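Local coordinates for pesticidial crystal protein CRY2AA (Bacillus thuringiensis serovar kurstaki, PDB 1I5P) that kills mosquito and moth larvae by binding to their midgut epithelial cells and bringing about colloid-osmotic lysis, at residues 310-315 with 356-361; 336-341 with 462-467; 393-398 with 410-415. One frame throughout, in Å; residues are numbered along the deposited sequence.

Contact 1: 310-315 with 356-361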
ATOM      1  N   GLY A 310      16.519  -9.494   8.817  1.00 16.77           N
ATOM      2  CA  GLY A 310      16.088  -9.800  10.167  1.00 16.24           C
ATOM      3  C   GLY A 310      16.343  -8.669  11.145  1.00 16.40           C
ATOM      4  O   GLY A 310      16.443  -7.508  10.758  1.00 14.27           O
ATOM      5  N   ILE A 311      16.447  -9.003  12.422  1.00 15.64           N
ATOM      6  CA  ILE A 311      16.704  -7.994  13.441  1.00 18.53           C
ATOM      7  C   ILE A 311      17.620  -8.557  14.509  1.00 17.89           C
ATOM      8  O   ILE A 311      17.785  -9.772  14.632  1.00 20.06           O
ATOM      9  CB  ILE A 311      15.404  -7.539  14.162  1.00 18.15           C
ATOM     10  CG1 ILE A 311      14.823  -8.713  14.959  1.00 19.11           C
ATOM     11  CG2 ILE A 311      14.378  -7.027  13.153  1.00 18.59           C
ATOM     12  CD1 ILE A 311      13.760  -8.313  15.960  1.00 19.63           C
ATOM     13  N   SER A 312      18.221  -7.656  15.269  1.00 18.71           N
ATOM     14  CA  SER A 312      19.078  -8.031  16.383  1.00 19.19           C
ATOM     15  C   SER A 312      18.556  -7.154  17.509  1.00 19.45           C
ATOM     16  O   SER A 312      17.962  -6.107  17.257  1.00 17.90           O
ATOM     17  CB  SER A 312      20.551  -7.709  16.096  1.00 18.67           C
ATOM     18  OG  SER A 312      20.794  -6.313  16.130  1.00 21.13           O
ATOM     19  N   GLY A 313      18.748  -7.582  18.747  1.00 22.51           N
ATOM     20  CA  GLY A 313      18.261  -6.774  19.843  1.00 20.88           C
ATOM     21  C   GLY A 313      18.656  -7.303  21.200  1.00 22.26           C
ATOM     22  O   GLY A 313      19.318  -8.336  21.316  1.00 19.95           O
ATOM     23  N   THR A 314      18.249  -6.574  22.231  1.00 22.03           N
ATOM     24  CA  THR A 314      18.542  -6.959  23.598  1.00 20.86           C
ATOM     25  C   THR A 314      17.264  -7.356  24.315  1.00 22.13           C
ATOM     26  O   THR A 314      16.432  -6.501  24.620  1.00 18.74           O
ATOM     27  CB  THR A 314      19.174  -5.800  24.383  1.00 21.53           C
ATOM     28  OG1 THR A 314      20.295  -5.282  23.659  1.00 19.29           O
ATOM     29  CG2 THR A 314      19.631  -6.278  25.761  1.00 18.64           C
ATOM     30  N   ARG A 315      17.098  -8.648  24.574  1.00 23.29           N
ATOM     31  CA  ARG A 315      15.920  -9.108  25.299  1.00 27.32           C
ATOM     32  C   ARG A 315      16.332  -9.444  26.726  1.00 29.92           C
ATOM     33  O   ARG A 315      17.377 -10.061  26.956  1.00 29.51           O
ATOM     34  CB  ARG A 315      15.315 -10.344  24.640  1.00 25.89           C
ATOM     35  CG  ARG A 315      16.216 -11.562  24.614  1.00 27.54           C
ATOM     36  CD  ARG A 315      15.504 -12.684  23.890  1.00 29.53           C
ATOM     37  NE  ARG A 315      16.404 -13.752  23.475  1.00 31.70           N
ATOM     38  CZ  ARG A 315      16.094 -14.645  22.544  1.00 32.42           C
ATOM     39  NH1 ARG A 315      14.913 -14.586  21.940  1.00 30.31           N
ATOM     40  NH2 ARG A 315      16.959 -15.596  22.217  1.00 33.45           N
ATOM     41  N   LEU A 356      23.547  -0.805  24.961  1.00 27.33           N
ATOM     42  CA  LEU A 356      23.405  -2.198  25.363  1.00 26.53           C
ATOM     43  C   LEU A 356      23.782  -3.145  24.236  1.00 25.95           C
ATOM     44  O   LEU A 356      23.497  -2.873  23.072  1.00 24.91           O
ATOM     45  CB  LEU A 356      21.961  -2.491  25.772  1.00 24.92           C
ATOM     46  CG  LEU A 356      21.321  -1.763  26.956  1.00 27.31           C
ATOM     47  CD1 LEU A 356      19.831  -2.094  26.994  1.00 24.07           C
ATOM     48  CD2 LEU A 356      21.998  -2.182  28.254  1.00 24.93           C
ATOM     49  N   ASN A 357      24.422  -4.256  24.579  1.00 25.59           N
ATOM     50  CA  ASN A 357      24.785  -5.245  23.576  1.00 26.36           C
ATOM     51  C   ASN A 357      23.574  -6.128  23.320  1.00 27.07           C
ATOM     52  O   ASN A 357      22.863  -6.507  24.249  1.00 27.25           O
ATOM     53  CB  ASN A 357      25.950  -6.109  24.053  1.00 25.05           C
ATOM     54  CG  ASN A 357      27.293  -5.431  23.881  1.00 25.59           C
ATOM     55  OD1 ASN A 357      27.613  -4.921  22.809  1.00 27.47           O
ATOM     56  ND2 ASN A 357      28.096  -5.439  24.939  1.00 23.75           N
ATOM     57  N   HIS A 358      23.338  -6.441  22.053  1.00 25.95           N
ATOM     58  CA  HIS A 358      22.217  -7.286  21.677  1.00 27.29           C
ATOM     59  C   HIS A 358      22.558  -8.747  21.948  1.00 27.31           C
ATOM     60  O   HIS A 358      23.672  -9.189  21.678  1.00 30.10           O
ATOM     61  CB  HIS A 358      21.882  -7.067  20.202  1.00 25.35           C
ATOM     62  CG  HIS A 358      21.430  -5.674  19.897  1.00 23.60           C
ATOM     63  ND1 HIS A 358      21.177  -5.235  18.616  1.00 22.66           N
ATOM     64  CD2 HIS A 358      21.167  -4.625  20.713  1.00 22.15           C
ATOM     65  CE1 HIS A 358      20.775  -3.976  18.655  1.00 22.68           C
ATOM     66  NE2 HIS A 358      20.761  -3.583  19.917  1.00 22.72           N
ATOM     67  N   ASN A 359      21.600  -9.492  22.489  1.00 27.75           N
ATOM     68  CA  ASN A 359      21.823 -10.895  22.818  1.00 26.26           C
ATOM     69  C   ASN A 359      21.037 -11.878  21.967  1.00 26.60           C
ATOM     70  O   ASN A 359      20.860 -13.032  22.351  1.00 28.18           O
ATOM     71  CB  ASN A 359      21.513 -11.150  24.297  1.00 25.17           C
ATOM     72  CG  ASN A 359      20.191 -10.542  24.733  1.00 25.60           C
ATOM     73  OD1 ASN A 359      19.405 -10.077  23.911  1.00 22.96           O
ATOM     74  ND2 ASN A 359      19.938 -10.551  26.039  1.00 23.91           N
ATOM     75  N   PHE A 360      20.563 -11.433  20.813  1.00 27.01           N
ATOM     76  CA  PHE A 360      19.833 -12.334  19.938  1.00 26.78           C
ATOM     77  C   PHE A 360      19.672 -11.748  18.541  1.00 27.47           C
ATOM     78  O   PHE A 360      19.643 -10.531  18.374  1.00 27.46           O
ATOM     79  CB  PHE A 360      18.463 -12.679  20.547  1.00 25.88           C
ATOM     80  CG  PHE A 360      17.392 -11.658  20.274  1.00 26.59           C
ATOM     81  CD1 PHE A 360      16.599 -11.751  19.134  1.00 26.46           C
ATOM     82  CD2 PHE A 360      17.173 -10.604  21.153  1.00 25.55           C
ATOM     83  CE1 PHE A 360      15.602 -10.809  18.874  1.00 27.19           C
ATOM     84  CE2 PHE A 360      16.183  -9.659  20.901  1.00 26.95           C
ATOM     85  CZ  PHE A 360      15.396  -9.763  19.759  1.00 26.37           C
ATOM     86  N   ASN A 361      19.602 -12.629  17.541  1.00 30.29           N
ATOM     87  CA  ASN A 361      19.424 -12.252  16.136  1.00 31.93           C
ATOM     88  C   ASN A 361      18.328 -13.118  15.521  1.00 32.26           C
ATOM     89  O   ASN A 361      18.434 -14.347  15.479  1.00 33.69           O
ATOM     90  CB  ASN A 361      20.721 -12.434  15.337  1.00 33.13           C
ATOM     91  CG  ASN A 361      21.694 -11.281  15.525  1.00 35.96           C
ATOM     92  OD1 ASN A 361      22.498 -11.282  16.457  1.00 34.67           O
ATOM     93  ND2 ASN A 361      21.619 -10.285  14.641  1.00 35.77           N
TER
HETATM   94  O   HOH W   1      18.916 -14.541  24.635  1.00 39.64           O
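Arg315 and Phe360 meet flat on flat: the guanidinium stacks on Phe360 with 19° between the planes and centres 4.7 Å apart, offset so that CB, at the root of the ring, is the atom under it. The arginine chain runs extended from CG to NE after leaving the backbone between N and the carbonyl carbon (chi1 63°), which takes it past Phe360 CD2 and sets the guanidinium over the CB-CG end. A water in the guanidinium plane takes the NE hydrogen, and NH1 goes on to the carbonyl of Ala408, so the stacked group is also held at its rim.

Beside this stack the amide of Asn359 turns inward and grips the backbone of Arg315 twice. Asn359 OD1 receives Arg315 N at 2.8 Å, in the carbonyl plane and on a lone pair, while Asn359 ND2 gives to Arg315 O, also at 2.8 Å. Asn359 thus pairs with the strand through its side chain.

His358 lies with one face on Gly313, whose CA sits 3.5 Å from the ring centroid in a CH-pi contact; the N of the same glycine lies over a face of the Phe360 ring. Two hydrogen bonds fix the imidazole's rotation: Ser312 OG, in its plane, pairs with His358 ND1 at 2.7 Å, and NE2 bonds to Ser337 OG on the next strand. Thr314 OG1 adds a weak bond to Asn357 O.

Toward Asn361 the backbones take over, with Gly313 N bonding to Phe360 O at 3.1 Å and Ser312 facing Asn361 as a non-hydrogen-bonded pair. An incoming loop here becomes an antiparallel strand along 308-321, in one sheet of the beta prism that forms the middle domain of three-domain Cry toxins.

Contact 2: 336-341 with 462-467; sequences NSARVN and AYLVSV
Ala338 CB is the hub here, touching Ala462 CB at 4.0 Å and Leu464 CD2, also at 4.0 Å. Those two methyl contacts make up the close part: both alanines point at each other from their own strands, and Ala462 CB also lies 4.1 Å from Ser337 C. Leu464 reaches in differently. Its CG stands beside the backbone N, anti to the carbonyl carbon (chi1 -49°), and the branch ending in CD2 extends up to the alanine methyl.

Past Leu464 the strands, inclined at 33°, draw apart. Val340 still points toward 462-467, yet its side chain comes no nearer than 5.8 Å and packs on Ile426 of strand 422-430. No hydrogen bond joins the two segments. The polar groups look elsewhere: Ser337 OG, on the face of its strand turned away, bonds to Ala353 O, and Arg339 on that same face is partly exposed.

All five touching residues are buried, and so are Val340 and Val465 to Val467 where the strands diverge. Strands 329-342 and 462-469 belong to different sheets, and their apolar faces meet in the sheet-on-sheet packing of a beta prism interior.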
ATOM      1  N   ASN A 336      14.824  -4.219  25.116  1.00 20.27           N
ATOM      2  CA  ASN A 336      15.387  -2.921  25.442  1.00 20.84           C
ATOM      3  C   ASN A 336      16.051  -2.176  24.298  1.00 20.88           C
ATOM      4  O   ASN A 336      16.169  -0.951  24.338  1.00 18.37           O
ATOM      5  CB  ASN A 336      16.387  -3.100  26.587  1.00 23.21           C
ATOM      6  CG  ASN A 336      15.722  -3.536  27.886  1.00 26.07           C
ATOM      7  OD1 ASN A 336      14.903  -4.456  27.904  1.00 27.61           O
ATOM      8  ND2 ASN A 336      16.080  -2.876  28.980  1.00 24.72           N
ATOM      9  N   SER A 337      16.482  -2.917  23.283  1.00 19.81           N
ATOM     10  CA  SER A 337      17.162  -2.321  22.143  1.00 19.72           C
ATOM     11  C   SER A 337      16.975  -3.191  20.913  1.00 19.59           C
ATOM     12  O   SER A 337      16.864  -4.414  21.015  1.00 20.26           O
ATOM     13  CB  SER A 337      18.657  -2.183  22.448  1.00 19.10           C
ATOM     14  OG  SER A 337      19.351  -1.581  21.368  1.00 19.94           O
ATOM     15  N   ALA A 338      16.959  -2.563  19.746  1.00 16.76           N
ATOM     16  CA  ALA A 338      16.774  -3.308  18.516  1.00 18.22           C
ATOM     17  C   ALA A 338      17.324  -2.585  17.305  1.00 18.50           C
ATOM     18  O   ALA A 338      17.462  -1.362  17.298  1.00 19.20           O
ATOM     19  CB  ALA A 338      15.290  -3.600  18.310  1.00 18.33           C
ATOM     20  N   ARG A 339      17.641  -3.360  16.279  1.00 18.50           N
ATOM     21  CA  ARG A 339      18.145  -2.816  15.033  1.00 19.39           C
ATOM     22  C   ARG A 339      17.777  -3.818  13.954  1.00 17.46           C
ATOM     23  O   ARG A 339      17.945  -5.024  14.130  1.00 17.11           O
ATOM     24  CB  ARG A 339      19.663  -2.612  15.098  1.00 19.78           C
ATOM     25  CG  ARG A 339      20.274  -2.016  13.827  1.00 22.35           C
ATOM     26  CD  ARG A 339      21.632  -1.385  14.118  1.00 24.41           C
ATOM     27  NE  ARG A 339      22.529  -2.309  14.812  1.00 30.14           N
ATOM     28  CZ  ARG A 339      23.633  -1.939  15.459  1.00 33.66           C
ATOM     29  NH1 ARG A 339      23.986  -0.660  15.504  1.00 30.50           N
ATOM     30  NH2 ARG A 339      24.385  -2.851  16.067  1.00 35.44           N
ATOM     31  N   VAL A 340      17.251  -3.301  12.852  1.00 17.40           N
ATOM     32  CA  VAL A 340      16.829  -4.119  11.725  1.00 14.84           C
ATOM     33  C   VAL A 340      18.003  -4.324  10.770  1.00 16.56           C
ATOM     34  O   VAL A 340      18.790  -3.401  10.533  1.00 14.95           O
ATOM     35  CB  VAL A 340      15.660  -3.445  10.981  1.00 13.63           C
ATOM     36  CG1 VAL A 340      15.214  -4.301   9.810  1.00 12.01           C
ATOM     37  CG2 VAL A 340      14.500  -3.213  11.952  1.00  9.96           C
ATOM     38  N   ASN A 341      18.117  -5.535  10.232  1.00 14.99           N
ATOM     39  CA  ASN A 341      19.210  -5.875   9.328  1.00 18.10           C
ATOM     40  C   ASN A 341      18.741  -6.173   7.909  1.00 17.80           C
ATOM     41  O   ASN A 341      17.635  -6.675   7.696  1.00 17.74           O
ATOM     42  CB  ASN A 341      19.981  -7.075   9.880  1.00 17.05           C
ATOM     43  CG  ASN A 341      20.431  -6.861  11.311  1.00 19.76           C
ATOM     44  OD1 ASN A 341      21.032  -5.836  11.637  1.00 19.30           O
ATOM     45  ND2 ASN A 341      20.141  -7.828  12.176  1.00 18.59           N
ATOM     46  N   ALA A 462      12.106  -1.048  23.190  1.00 21.65           N
ATOM     47  CA  ALA A 462      11.983  -1.008  21.742  1.00 20.11           C
ATOM     48  C   ALA A 462      10.683  -1.707  21.370  1.00 18.48           C
ATOM     49  O   ALA A 462      10.484  -2.868  21.710  1.00 19.34           O
ATOM     50  CB  ALA A 462      13.164  -1.716  21.088  1.00 18.94           C
ATOM     51  N   TYR A 463       9.796  -0.986  20.693  1.00 16.80           N
ATOM     52  CA  TYR A 463       8.523  -1.542  20.252  1.00 13.81           C
ATOM     53  C   TYR A 463       8.538  -1.519  18.730  1.00 13.25           C
ATOM     54  O   TYR A 463       8.493  -0.458  18.113  1.00 12.66           O
ATOM     55  CB  TYR A 463       7.367  -0.712  20.813  1.00 14.85           C
ATOM     56  CG  TYR A 463       7.350  -0.699  22.328  1.00 13.21           C
ATOM     57  CD1 TYR A 463       7.751   0.430  23.047  1.00 14.50           C
ATOM     58  CD2 TYR A 463       6.963  -1.832  23.041  1.00 14.72           C
ATOM     59  CE1 TYR A 463       7.766   0.425  24.449  1.00 16.34           C
ATOM     60  CE2 TYR A 463       6.975  -1.852  24.436  1.00 14.48           C
ATOM     61  CZ  TYR A 463       7.375  -0.723  25.134  1.00 16.66           C
ATOM     62  OH  TYR A 463       7.376  -0.765  26.512  1.00 16.69           O
ATOM     63  N   LEU A 464       8.607  -2.704  18.135  1.00 13.54           N
ATOM     64  CA  LEU A 464       8.699  -2.848  16.691  1.00 14.65           C
ATOM     65  C   LEU A 464       7.425  -2.631  15.894  1.00 15.37           C
ATOM     66  O   LEU A 464       6.309  -2.817  16.390  1.00 14.59           O
ATOM     67  CB  LEU A 464       9.288  -4.218  16.350  1.00 14.06           C
ATOM     68  CG  LEU A 464      10.559  -4.552  17.133  1.00 17.13           C
ATOM     69  CD1 LEU A 464      11.134  -5.867  16.643  1.00 13.16           C
ATOM     70  CD2 LEU A 464      11.575  -3.428  16.975  1.00 15.57           C
ATOM     71  N   VAL A 465       7.630  -2.237  14.643  1.00 13.83           N
ATOM     72  CA  VAL A 465       6.565  -1.965  13.696  1.00 13.88           C
ATOM     73  C   VAL A 465       6.830  -2.797  12.445  1.00 15.97           C
ATOM     74  O   VAL A 465       7.930  -2.754  11.887  1.00 15.68           O
ATOM     75  CB  VAL A 465       6.565  -0.464  13.306  1.00 16.36           C
ATOM     76  CG1 VAL A 465       5.603  -0.207  12.146  1.00 15.83           C
ATOM     77  CG2 VAL A 465       6.205   0.386  14.524  1.00 13.77           C
ATOM     78  N   SER A 466       5.840  -3.570  12.010  1.00 16.52           N
ATOM     79  CA  SER A 466       6.014  -4.362  10.799  1.00 16.05           C
ATOM     80  C   SER A 466       5.416  -3.585   9.621  1.00 15.70           C
ATOM     81  O   SER A 466       4.341  -2.990   9.733  1.00 13.17           O
ATOM     82  CB  SER A 466       5.361  -5.748  10.944  1.00 13.26           C
ATOM     83  OG  SER A 466       4.003  -5.667  11.328  1.00 16.21           O
ATOM     84  N   VAL A 467       6.149  -3.566   8.511  1.00 14.55           N
ATOM     85  CA  VAL A 467       5.736  -2.861   7.304  1.00 14.35           C
ATOM     86  C   VAL A 467       5.313  -3.884   6.260  1.00 14.36           C
ATOM     87  O   VAL A 467       6.139  -4.646   5.748  1.00 12.34           O
ATOM     88  CB  VAL A 467       6.895  -2.015   6.731  1.00 11.92           C
ATOM     89  CG1 VAL A 467       6.377  -1.100   5.635  1.00  9.12           C
ATOM     90  CG2 VAL A 467       7.552  -1.204   7.846  1.00 13.26           C
TER

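Contact 3: 393-398 with 410-415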
ATOM      1  N   TRP A 393       4.983  -8.596  29.788  1.00 23.03           N
ATOM      2  CA  TRP A 393       5.584  -9.212  28.621  1.00 22.05           C
ATOM      3  C   TRP A 393       5.471  -8.421  27.344  1.00 20.40           C
ATOM      4  O   TRP A 393       4.574  -7.597  27.162  1.00 19.42           O
ATOM      5  CB  TRP A 393       4.968 -10.600  28.371  1.00 20.19           C
ATOM      6  CG  TRP A 393       3.462 -10.592  28.366  1.00 18.67           C
ATOM      7  CD1 TRP A 393       2.641 -10.804  29.438  1.00 21.39           C
ATOM      8  CD2 TRP A 393       2.598 -10.314  27.252  1.00 19.05           C
ATOM      9  NE1 TRP A 393       1.324 -10.677  29.062  1.00 22.22           N
ATOM     10  CE2 TRP A 393       1.268 -10.375  27.726  1.00 18.47           C
ATOM     11  CE3 TRP A 393       2.819 -10.015  25.899  1.00 15.76           C
ATOM     12  CZ2 TRP A 393       0.160 -10.149  26.898  1.00 17.64           C
ATOM     13  CZ3 TRP A 393       1.716  -9.788  25.074  1.00 15.89           C
ATOM     14  CH2 TRP A 393       0.402  -9.858  25.581  1.00 16.22           C
ATOM     15  N   GLN A 394       6.418  -8.704  26.460  1.00 20.21           N
ATOM     16  CA  GLN A 394       6.478  -8.122  25.131  1.00 19.21           C
ATOM     17  C   GLN A 394       6.518  -9.341  24.210  1.00 18.23           C
ATOM     18  O   GLN A 394       6.681 -10.471  24.680  1.00 16.39           O
ATOM     19  CB  GLN A 394       7.742  -7.269  24.966  1.00 18.19           C
ATOM     20  CG  GLN A 394       7.514  -5.781  25.219  1.00 14.75           C
ATOM     21  CD  GLN A 394       8.777  -4.959  25.042  1.00 16.73           C
ATOM     22  OE1 GLN A 394       9.556  -4.790  25.977  1.00 18.05           O
ATOM     23  NE2 GLN A 394       8.987  -4.446  23.835  1.00 12.83           N
ATOM     24  N   THR A 395       6.337  -9.127  22.913  1.00 18.09           N
ATOM     25  CA  THR A 395       6.376 -10.225  21.950  1.00 17.29           C
ATOM     26  C   THR A 395       7.505  -9.936  20.963  1.00 18.78           C
ATOM     27  O   THR A 395       8.589 -10.507  21.066  1.00 19.42           O
ATOM     28  CB  THR A 395       5.032 -10.361  21.185  1.00 17.45           C
ATOM     29  OG1 THR A 395       4.527  -9.061  20.856  1.00 14.41           O
ATOM     30  CG2 THR A 395       4.004 -11.111  22.031  1.00 17.21           C
ATOM     31  N   GLU A 396       7.250  -9.032  20.026  1.00 16.26           N
ATOM     32  CA  GLU A 396       8.242  -8.649  19.036  1.00 17.27           C
ATOM     33  C   GLU A 396       8.734  -9.898  18.313  1.00 16.92           C
ATOM     34  O   GLU A 396       9.936 -10.173  18.283  1.00 14.31           O
ATOM     35  CB  GLU A 396       9.425  -7.949  19.718  1.00 17.54           C
ATOM     36  CG  GLU A 396       9.052  -6.964  20.829  1.00 19.14           C
ATOM     37  CD  GLU A 396       8.224  -5.776  20.350  1.00 19.02           C
ATOM     38  OE1 GLU A 396       8.174  -5.524  19.130  1.00 23.67           O
ATOM     39  OE2 GLU A 396       7.633  -5.082  21.201  1.00 19.75           O
ATOM     40  N   SER A 397       7.799 -10.648  17.734  1.00 17.29           N
ATOM     41  CA  SER A 397       8.122 -11.885  17.031  1.00 19.29           C
ATOM     42  C   SER A 397       7.696 -11.830  15.571  1.00 18.07           C
ATOM     43  O   SER A 397       6.800 -11.067  15.202  1.00 18.97           O
ATOM     44  CB  SER A 397       7.444 -13.065  17.733  1.00 20.45           C
ATOM     45  OG  SER A 397       7.618 -14.265  17.007  1.00 25.83           O
ATOM     46  N   PHE A 398       8.336 -12.643  14.740  1.00 17.36           N
ATOM     47  CA  PHE A 398       8.021 -12.662  13.322  1.00 18.48           C
ATOM     48  C   PHE A 398       8.061 -14.078  12.768  1.00 20.35           C
ATOM     49  O   PHE A 398       8.803 -14.932  13.258  1.00 19.09           O
ATOM     50  CB  PHE A 398       8.999 -11.765  12.552  1.00 18.44           C
ATOM     51  CG  PHE A 398       9.060 -10.349  13.061  1.00 20.46           C
ATOM     52  CD1 PHE A 398       9.825 -10.032  14.180  1.00 20.79           C
ATOM     53  CD2 PHE A 398       8.321  -9.336  12.447  1.00 18.97           C
ATOM     54  CE1 PHE A 398       9.857  -8.726  14.681  1.00 20.34           C
ATOM     55  CE2 PHE A 398       8.348  -8.030  12.942  1.00 17.08           C
ATOM     56  CZ  PHE A 398       9.115  -7.727  14.061  1.00 18.18           C
ATOM     57  N   SER A 410       7.921 -15.363  23.028  1.00 22.83           N
ATOM     58  CA  SER A 410       6.842 -16.177  22.495  1.00 23.62           C
ATOM     59  C   SER A 410       5.704 -15.351  21.918  1.00 22.32           C
ATOM     60  O   SER A 410       5.370 -14.283  22.433  1.00 24.73           O
ATOM     61  CB  SER A 410       6.300 -17.093  23.589  1.00 24.25           C
ATOM     62  OG  SER A 410       7.321 -17.955  24.064  1.00 28.82           O
ATOM     63  N   ALA A 411       5.110 -15.861  20.845  1.00 21.97           N
ATOM     64  CA  ALA A 411       4.005 -15.183  20.179  1.00 23.47           C
ATOM     65  C   ALA A 411       2.700 -15.307  20.951  1.00 23.25           C
ATOM     66  O   ALA A 411       2.403 -16.348  21.539  1.00 23.69           O
ATOM     67  CB  ALA A 411       3.820 -15.745  18.777  1.00 21.14           C
ATOM     68  N   ARG A 412       1.930 -14.225  20.940  1.00 22.32           N
ATOM     69  CA  ARG A 412       0.635 -14.156  21.602  1.00 21.05           C
ATOM     70  C   ARG A 412       0.011 -12.804  21.290  1.00 20.02           C
ATOM     71  O   ARG A 412       0.700 -11.885  20.845  1.00 19.69           O
ATOM     72  CB  ARG A 412       0.779 -14.354  23.119  1.00 19.96           C
ATOM     73  CG  ARG A 412       1.748 -13.415  23.811  1.00 20.08           C
ATOM     74  CD  ARG A 412       1.872 -13.758  25.302  1.00 21.30           C
ATOM     75  NE  ARG A 412       0.616 -13.571  26.033  1.00 19.98           N
ATOM     76  CZ  ARG A 412       0.494 -13.662  27.355  1.00 19.80           C
ATOM     77  NH1 ARG A 412       1.551 -13.942  28.104  1.00 18.56           N
ATOM     78  NH2 ARG A 412      -0.685 -13.463  27.932  1.00 21.84           N
ATOM     79  N   GLY A 413      -1.292 -12.688  21.519  1.00 18.44           N
ATOM     80  CA  GLY A 413      -1.987 -11.447  21.232  1.00 18.71           C
ATOM     81  C   GLY A 413      -2.303 -11.377  19.752  1.00 17.95           C
ATOM     82  O   GLY A 413      -2.201 -12.387  19.056  1.00 16.34           O
ATOM     83  N   ASN A 414      -2.682 -10.205  19.255  1.00 18.90           N
ATOM     84  CA  ASN A 414      -2.998 -10.074  17.832  1.00 18.37           C
ATOM     85  C   ASN A 414      -1.762 -10.242  16.965  1.00 18.64           C
ATOM     86  O   ASN A 414      -0.694  -9.722  17.286  1.00 19.61           O
ATOM     87  CB  ASN A 414      -3.584  -8.696  17.514  1.00 18.86           C
ATOM     88  CG  ASN A 414      -4.915  -8.442  18.181  1.00 20.97           C
ATOM     89  OD1 ASN A 414      -5.762  -9.321  18.262  1.00 18.91           O
ATOM     90  ND2 ASN A 414      -5.110  -7.212  18.642  1.00 21.07           N
ATOM     91  N   SER A 415      -1.909 -10.968  15.864  1.00 17.71           N
ATOM     92  CA  SER A 415      -0.803 -11.131  14.932  1.00 17.40           C
ATOM     93  C   SER A 415      -1.167 -10.223  13.765  1.00 16.50           C
ATOM     94  O   SER A 415      -2.347 -10.026  13.463  1.00 14.09           O
ATOM     95  CB  SER A 415      -0.672 -12.581  14.450  1.00 18.13           C
ATOM     96  OG  SER A 415      -1.584 -12.864  13.408  1.00 20.74           O
TER
HETATM   97  O   HOH W   2       5.480 -13.040  25.063  1.00 14.00           O
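A cation-pi stack closes the outer end of this contact, where the loop after strand 405-407 folds back over the end of strand 389-393 and the start of 397-400. Arg412 lays its guanidinium on one face of the Trp393 indole with only 12° between the planes. Its CZ is 3.4 Å from Trp393 CE2 and stands 3.7 Å from the centroid of the five-membered ring, while the CD methylene rides over the six-membered ring, 3.9 Å from its centroid and almost on the normal. A bend at chi3 (-64°) lets the methylenes and the charged group follow the indole together. Trp393 NE1 and Arg412 NH1 are both donors and make no bond to each other; instead Asp383 takes both, by a salt bridge to Arg412 and a weak hydrogen bond from the indole. That shared carboxylate would tend to hold the stacked groups in place and to offset the arginine's charge.

The segments lie in the middle domain, at the junction between the sheet carrying 389-393 and the one carrying 397-400, where Glu396 and Ser397 both face Trp377 in a G1 beta bulge. Glu396 has a positive phi, as the first residue of such a bulge does, and its CB is directed away from 410-415; OE2 accepts Gln394 NE2 at 3.0 Å, on the anti side but well out of the carboxylate plane.

On the loop side, Thr395 presents its methyl: CG2 touches two backbone carbonyl oxygens, 3.5 Å from Ser410 O and 3.6 Å from Arg412 O, and also meets Arg412 CG. Its hydroxyl points elsewhere, to Asp379 O. With no direct hydrogen bond between the segments, a water links them by donating to Gln394 O and to Ser410 O, 2.9 Å from each.

Contact 2 is the buried one, carried by methyl groups and without hydrogen bonds, whereas contacts 1 and 3 are partly exposed and each carries an arginine stacked on an aromatic ring with a water close by. Contacts 1 and 2 share a sheet: strands 308-321 and 329-342 are neighbours, joined by Gly310 O to Asn341 N and Thr314 O to Asn336 N. Contact 3 is nested in the chain between the segments of contact 2 and meets it through polar groups, Glu396 OE1 accepting Leu464 N. Contacts 1 and 3 barely touch, through Ile311 and Phe398. Contact 1 adds backbone and side-chain hydrogen bonds to its stack; contact 3 has only a bridging water between its segments.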